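Local coordinates for protein nisin leader peptide-processing serine protease NisP (PDB 4MZD) that probably acts as a subtilisin-like serine endopeptidase that removes the leader peptide from the nisin precursor during biosynthesis of this antibiotic, at residues 98-103 / 145-150; 138-143 / 172-177. All blocks are in the same frame, centred on the assembly; numbering follows the deposited sequence.

Contact 1 (98-103 / 145-150); sequences IIDSGI and MGHGTE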
loop_
_atom_site.group_PDB
_atom_site.type_symbol
_atom_site.label_atom_id
_atom_site.label_comp_id
_atom_site.label_asym_id
_atom_site.label_seq_id
_atom_site.Cartn_x
_atom_site.Cartn_y
_atom_site.Cartn_z
ATOM N N ILE A 98 6.341 0.730 -7.359
ATOM C CA ILE A 98 5.223 1.372 -6.684
ATOM C C ILE A 98 4.076 1.576 -7.664
ATOM O O ILE A 98 4.196 2.354 -8.616
ATOM C CB ILE A 98 5.610 2.729 -6.073
ATOM C CG1 ILE A 98 6.889 2.625 -5.238
ATOM C CG2 ILE A 98 4.458 3.263 -5.220
ATOM C CD1 ILE A 98 7.360 3.976 -4.724
ATOM N N ILE A 99 2.979 0.860 -7.435
ATOM C CA ILE A 99 1.806 0.932 -8.296
ATOM C C ILE A 99 0.812 1.863 -7.606
ATOM O O ILE A 99 0.176 1.497 -6.618
ATOM C CB ILE A 99 1.217 -0.469 -8.513
ATOM C CG1 ILE A 99 2.250 -1.354 -9.227
ATOM C CG2 ILE A 99 -0.077 -0.385 -9.303
ATOM C CD1 ILE A 99 1.794 -2.791 -9.486
ATOM N N ASP A 100 0.721 3.094 -8.098
ATOM C CA ASP A 100 0.030 4.138 -7.356
ATOM C C ASP A 100 -0.242 5.322 -8.282
ATOM O O ASP A 100 -0.352 5.144 -9.497
ATOM C CB ASP A 100 0.839 4.524 -6.105
ATOM C CG ASP A 100 -0.041 4.956 -4.950
ATOM O OD1 ASP A 100 -0.656 6.033 -5.067
ATOM O OD2 ASP A 100 -0.098 4.232 -3.931
ATOM N N SER A 101 -0.340 6.528 -7.731
ATOM C CA SER A 101 -0.716 7.675 -8.558
ATOM C C SER A 101 0.453 8.366 -9.263
ATOM O O SER A 101 0.279 9.461 -9.793
ATOM C CB SER A 101 -1.519 8.702 -7.750
ATOM O OG SER A 101 -0.712 9.362 -6.794
ATOM N N GLY A 102 1.623 7.730 -9.291
ATOM C CA GLY A 102 2.803 8.345 -9.867
ATOM C C GLY A 102 3.689 8.926 -8.786
ATOM O O GLY A 102 3.546 8.598 -7.608
ATOM N N ILE A 103 4.620 9.790 -9.170
ATOM C CA ILE A 103 5.505 10.387 -8.185
ATOM C C ILE A 103 5.910 11.778 -8.634
ATOM O O ILE A 103 5.893 12.080 -9.827
ATOM C CB ILE A 103 6.771 9.509 -7.966
ATOM C CG1 ILE A 103 7.433 9.780 -6.605
ATOM C CG2 ILE A 103 7.764 9.681 -9.120
ATOM C CD1 ILE A 103 8.537 8.798 -6.260
ATOM N N MET A 145 -2.078 13.714 -7.771
ATOM C CA MET A 145 -2.894 13.542 -6.570
ATOM C C MET A 145 -2.134 13.870 -5.289
ATOM O O MET A 145 -2.618 14.618 -4.435
ATOM C CB MET A 145 -3.412 12.101 -6.492
ATOM C CG MET A 145 -4.488 11.750 -7.510
ATOM S SD MET A 145 -5.140 10.049 -7.380
ATOM C CE MET A 145 -4.924 9.752 -5.641
ATOM N N GLY A 146 -0.950 13.281 -5.159
ATOM C CA GLY A 146 -0.158 13.371 -3.946
ATOM C C GLY A 146 0.073 12.001 -3.343
ATOM O O GLY A 146 1.111 11.743 -2.735
ATOM N N HIS A 147 -0.898 11.107 -3.529
ATOM C CA HIS A 147 -0.891 9.824 -2.854
ATOM C C HIS A 147 0.373 9.013 -3.154
ATOM O O HIS A 147 1.007 8.471 -2.248
ATOM C CB HIS A 147 -2.142 9.037 -3.243
ATOM C CG HIS A 147 -2.362 7.823 -2.408
ATOM N ND1 HIS A 147 -1.932 6.573 -2.791
ATOM C CD2 HIS A 147 -2.952 7.667 -1.201
ATOM C CE1 HIS A 147 -2.259 5.695 -1.861
ATOM N NE2 HIS A 147 -2.873 6.335 -0.882
ATOM N N GLY A 148 0.744 8.926 -4.428
ATOM C CA GLY A 148 1.902 8.138 -4.811
ATOM C C GLY A 148 3.197 8.668 -4.225
ATOM O O GLY A 148 4.102 7.903 -3.879
ATOM N N THR A 149 3.304 9.986 -4.138
ATOM C CA THR A 149 4.479 10.615 -3.550
ATOM C C THR A 149 4.522 10.363 -2.041
ATOM O O THR A 149 5.598 10.135 -1.459
ATOM C CB THR A 149 4.497 12.124 -3.877
ATOM O OG1 THR A 149 4.505 12.292 -5.301
ATOM C CG2 THR A 149 5.717 12.820 -3.291
ATOM N N GLU A 150 3.347 10.377 -1.414
ATOM C CA GLU A 150 3.207 10.120 0.016
ATOM C C GLU A 150 3.601 8.675 0.349
ATOM O O GLU A 150 4.308 8.423 1.337
ATOM C CB GLU A 150 1.773 10.450 0.449
ATOM C CG GLU A 150 1.470 11.943 0.356
ATOM C CD GLU A 150 0.007 12.289 0.180
ATOM O OE1 GLU A 150 -0.858 11.395 0.272
ATOM O OE2 GLU A 150 -0.271 13.488 -0.056
HETATM O O HOH W 1 4.740 6.452 -6.363
#
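OD1 of D100 is gripped by two donors at once: H147 ND1, at 2.7 Å, donates to the syn lone pair of OD1, and the backbone N of S101, also at 2.7 Å, to the anti one. The motif is the Asp-His pair of the subtilisin fold, and both residues are predicted members of the charge relay system, whose third member, S353, is hydrogen-bonded to NE2 on the far side of the imidazole. D100 ends the parallel strand 95-100, while H147 opens helix 147-156. The N-H of H147 points almost straight at OD1, at 179°, within the ring plane; carboxylate and ring are 20° apart, so the acid meets the imidazole edge nearly coplanar. With CG of H147 anti to its backbone N (chi1 -169°), the ring swings off the first helical turn to this edge. The paired bonds to OD1 should help fix the rotation of the carboxylate.

Next to this pair, the G148 backbone N donates to S101 OG at 2.8 Å, and the same hydroxyl has a second hydrogen-bond partner in D143. The CA atoms of S101 and G148 come within 4.6 Å. S101 CB lies 3.9 Å from SD of M145. A water lies within hydrogen-bonding distance of G102 O and G148 O, and the CA-H of G148 makes a CA-H...O contact with G102 O, 3.3 Å from CA to oxygen.

Contact 2 (138-143 / 172-177); sequences PSDIVD and IYRVFG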
loop_
_atom_site.group_PDB
_atom_site.type_symbol
_atom_site.label_atom_id
_atom_site.label_comp_id
_atom_site.label_asym_id
_atom_site.label_seq_id
_atom_site.Cartn_x
_atom_site.Cartn_y
_atom_site.Cartn_z
ATOM N N PRO A 138 2.659 6.798 -22.257
ATOM C CA PRO A 138 3.221 5.800 -21.338
ATOM C C PRO A 138 4.360 6.318 -20.468
ATOM O O PRO A 138 4.729 5.638 -19.515
ATOM C CB PRO A 138 3.737 4.707 -22.280
ATOM C CG PRO A 138 3.943 5.391 -23.576
ATOM C CD PRO A 138 2.842 6.404 -23.664
ATOM N N SER A 139 4.907 7.489 -20.787
ATOM C CA SER A 139 6.018 8.039 -20.018
ATOM C C SER A 139 5.599 9.070 -18.975
ATOM O O SER A 139 6.454 9.605 -18.262
ATOM C CB SER A 139 7.058 8.659 -20.952
ATOM O OG SER A 139 7.556 7.694 -21.854
ATOM N N ASP A 140 4.300 9.346 -18.880
ATOM C CA ASP A 140 3.793 10.380 -17.977
ATOM C C ASP A 140 3.452 9.780 -16.621
ATOM O O ASP A 140 2.356 9.253 -16.425
ATOM C CB ASP A 140 2.552 11.036 -18.586
ATOM C CG ASP A 140 1.997 12.163 -17.733
ATOM O OD1 ASP A 140 2.470 12.352 -16.591
ATOM O OD2 ASP A 140 1.069 12.854 -18.205
ATOM N N ILE A 141 4.406 9.859 -15.693
ATOM C CA ILE A 141 4.215 9.298 -14.360
ATOM C C ILE A 141 4.126 10.369 -13.273
ATOM O O ILE A 141 4.251 10.078 -12.086
ATOM C CB ILE A 141 5.270 8.208 -14.029
ATOM C CG1 ILE A 141 6.694 8.698 -14.312
ATOM C CG2 ILE A 141 4.981 6.938 -14.833
ATOM C CD1 ILE A 141 7.184 9.782 -13.376
ATOM N N VAL A 142 3.874 11.604 -13.688
ATOM C CA VAL A 142 3.735 12.709 -12.747
ATOM C C VAL A 142 2.535 12.488 -11.818
ATOM O O VAL A 142 1.462 12.078 -12.259
ATOM C CB VAL A 142 3.598 14.045 -13.505
ATOM C CG1 VAL A 142 3.255 15.180 -12.557
ATOM C CG2 VAL A 142 4.882 14.339 -14.284
ATOM N N ASP A 143 2.729 12.769 -10.536
ATOM C CA ASP A 143 1.706 12.557 -9.521
ATOM C C ASP A 143 0.801 13.781 -9.433
ATOM O O ASP A 143 1.211 14.834 -8.931
ATOM C CB ASP A 143 2.391 12.299 -8.180
ATOM C CG ASP A 143 1.421 12.028 -7.056
ATOM O OD1 ASP A 143 0.206 11.857 -7.311
ATOM O OD2 ASP A 143 1.889 11.974 -5.902
ATOM N N ILE A 172 8.373 3.399 -10.815
ATOM C CA ILE A 172 7.065 4.032 -10.682
ATOM C C ILE A 172 6.089 3.597 -11.764
ATOM O O ILE A 172 6.355 3.763 -12.954
ATOM C CB ILE A 172 7.224 5.564 -10.754
ATOM C CG1 ILE A 172 8.286 6.039 -9.757
ATOM C CG2 ILE A 172 5.889 6.263 -10.570
ATOM C CD1 ILE A 172 7.984 5.693 -8.332
ATOM N N TYR A 173 4.940 3.077 -11.329
ATOM C CA TYR A 173 3.904 2.575 -12.229
ATOM C C TYR A 173 2.607 3.296 -11.898
ATOM O O TYR A 173 2.018 3.081 -10.838
ATOM C CB TYR A 173 3.791 1.043 -12.114
ATOM C CG TYR A 173 5.140 0.436 -12.395
ATOM C CD1 TYR A 173 5.575 0.248 -13.701
ATOM C CD2 TYR A 173 6.025 0.151 -11.366
ATOM C CE1 TYR A 173 6.845 -0.231 -13.968
ATOM C CE2 TYR A 173 7.300 -0.330 -11.626
ATOM C CZ TYR A 173 7.701 -0.523 -12.925
ATOM O OH TYR A 173 8.970 -0.993 -13.176
ATOM N N ARG A 174 2.188 4.193 -12.787
ATOM C CA ARG A 174 1.051 5.054 -12.498
ATOM C C ARG A 174 -0.255 4.425 -12.959
ATOM O O ARG A 174 -0.415 4.099 -14.140
ATOM C CB ARG A 174 1.229 6.429 -13.144
ATOM C CG ARG A 174 0.130 7.407 -12.764
ATOM C CD ARG A 174 0.454 8.859 -13.054
ATOM N NE ARG A 174 0.366 9.214 -14.465
ATOM C CZ ARG A 174 -0.738 9.632 -15.086
ATOM N NH1 ARG A 174 -0.678 9.955 -16.370
ATOM N NH2 ARG A 174 -1.884 9.749 -14.438
ATOM N N VAL A 175 -1.185 4.273 -12.014
ATOM C CA VAL A 175 -2.500 3.703 -12.295
ATOM C C VAL A 175 -3.647 4.609 -11.847
ATOM O O VAL A 175 -4.809 4.218 -11.926
ATOM C CB VAL A 175 -2.675 2.286 -11.693
ATOM C CG1 VAL A 175 -1.654 1.323 -12.283
ATOM C CG2 VAL A 175 -2.599 2.320 -10.172
ATOM N N PHE A 176 -3.332 5.814 -11.384
ATOM C CA PHE A 176 -4.357 6.809 -11.080
ATOM C C PHE A 176 -4.023 8.105 -11.786
ATOM O O PHE A 176 -2.850 8.480 -11.898
ATOM C CB PHE A 176 -4.432 7.135 -9.585
ATOM C CG PHE A 176 -4.948 6.014 -8.731
ATOM C CD1 PHE A 176 -6.302 5.899 -8.444
ATOM C CD2 PHE A 176 -4.074 5.081 -8.200
ATOM C CE1 PHE A 176 -6.771 4.877 -7.644
ATOM C CE2 PHE A 176 -4.536 4.046 -7.415
ATOM C CZ PHE A 176 -5.888 3.947 -7.129
ATOM N N GLY A 177 -5.074 8.793 -12.222
ATOM C CA GLY A 177 -4.991 10.177 -12.639
ATOM C C GLY A 177 -5.304 11.033 -11.429
ATOM O O GLY A 177 -4.441 11.279 -10.592
HETATM O O HOH W 2 -1.684 12.301 -18.519
#
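The guanidinium of R174 meets the loop 138-143 along an edge: the carbonyl O of D140 lies in its plane, taking bonds from NE at 2.8 Å and from NH1 at 3.1 Å, a side-on grip of two nitrogens on one oxygen. Neither donor is in the carbonyl plane; both come from the same face of it, and the NE bond is the straighter at 161°. The D140 carboxylate is turned 49° to the guanidinium and OD2 lies well out of that plane, so the long 3.9 Å salt bridge from OD2 to NH1 is one of charge alone. V142 O approaches obliquely, 3.5 Å from R174 CD. A bend at chi3 (75°) turns the otherwise extended arginine chain, and NH2 donates to F176 O of its own segment, which helps hold the guanidinium in place for the loop carbonyl. NH1 has a further salt-bridge partner in E134.

Nearer the backbone the packing is apolar, with CB of I141, in the conformer described, 4.0 Å from CG2 of I172. In this subtilisin-like domain the contact thus fastens the irregular loop between strand 117-120 and helix 147-156 over the end of strand 169-174, which lies in the parallel core between strands 95-100 and 117-120.

Contacts 1 and 2 illustrate how a predicted catalytic pair can be backed by a second shell: their centres are 8 Å apart, and D143, the last residue of 138-143, reaches into contact 1. Its OD1 is 2.7 Å from S101 OG and its OD2 is 2.7 Å from T149 OG1, probable hydrogen bonds that link the loop to both segments of contact 1. Packing adds to this, with R174 CD 3.3 Å from S101 O. Both contacts reach the same sheet, through neighbouring strands 95-100 and 169-174. The R174 side chain remains about 10 Å from that of H147, consistent with a structural place outside the predicted charge relay.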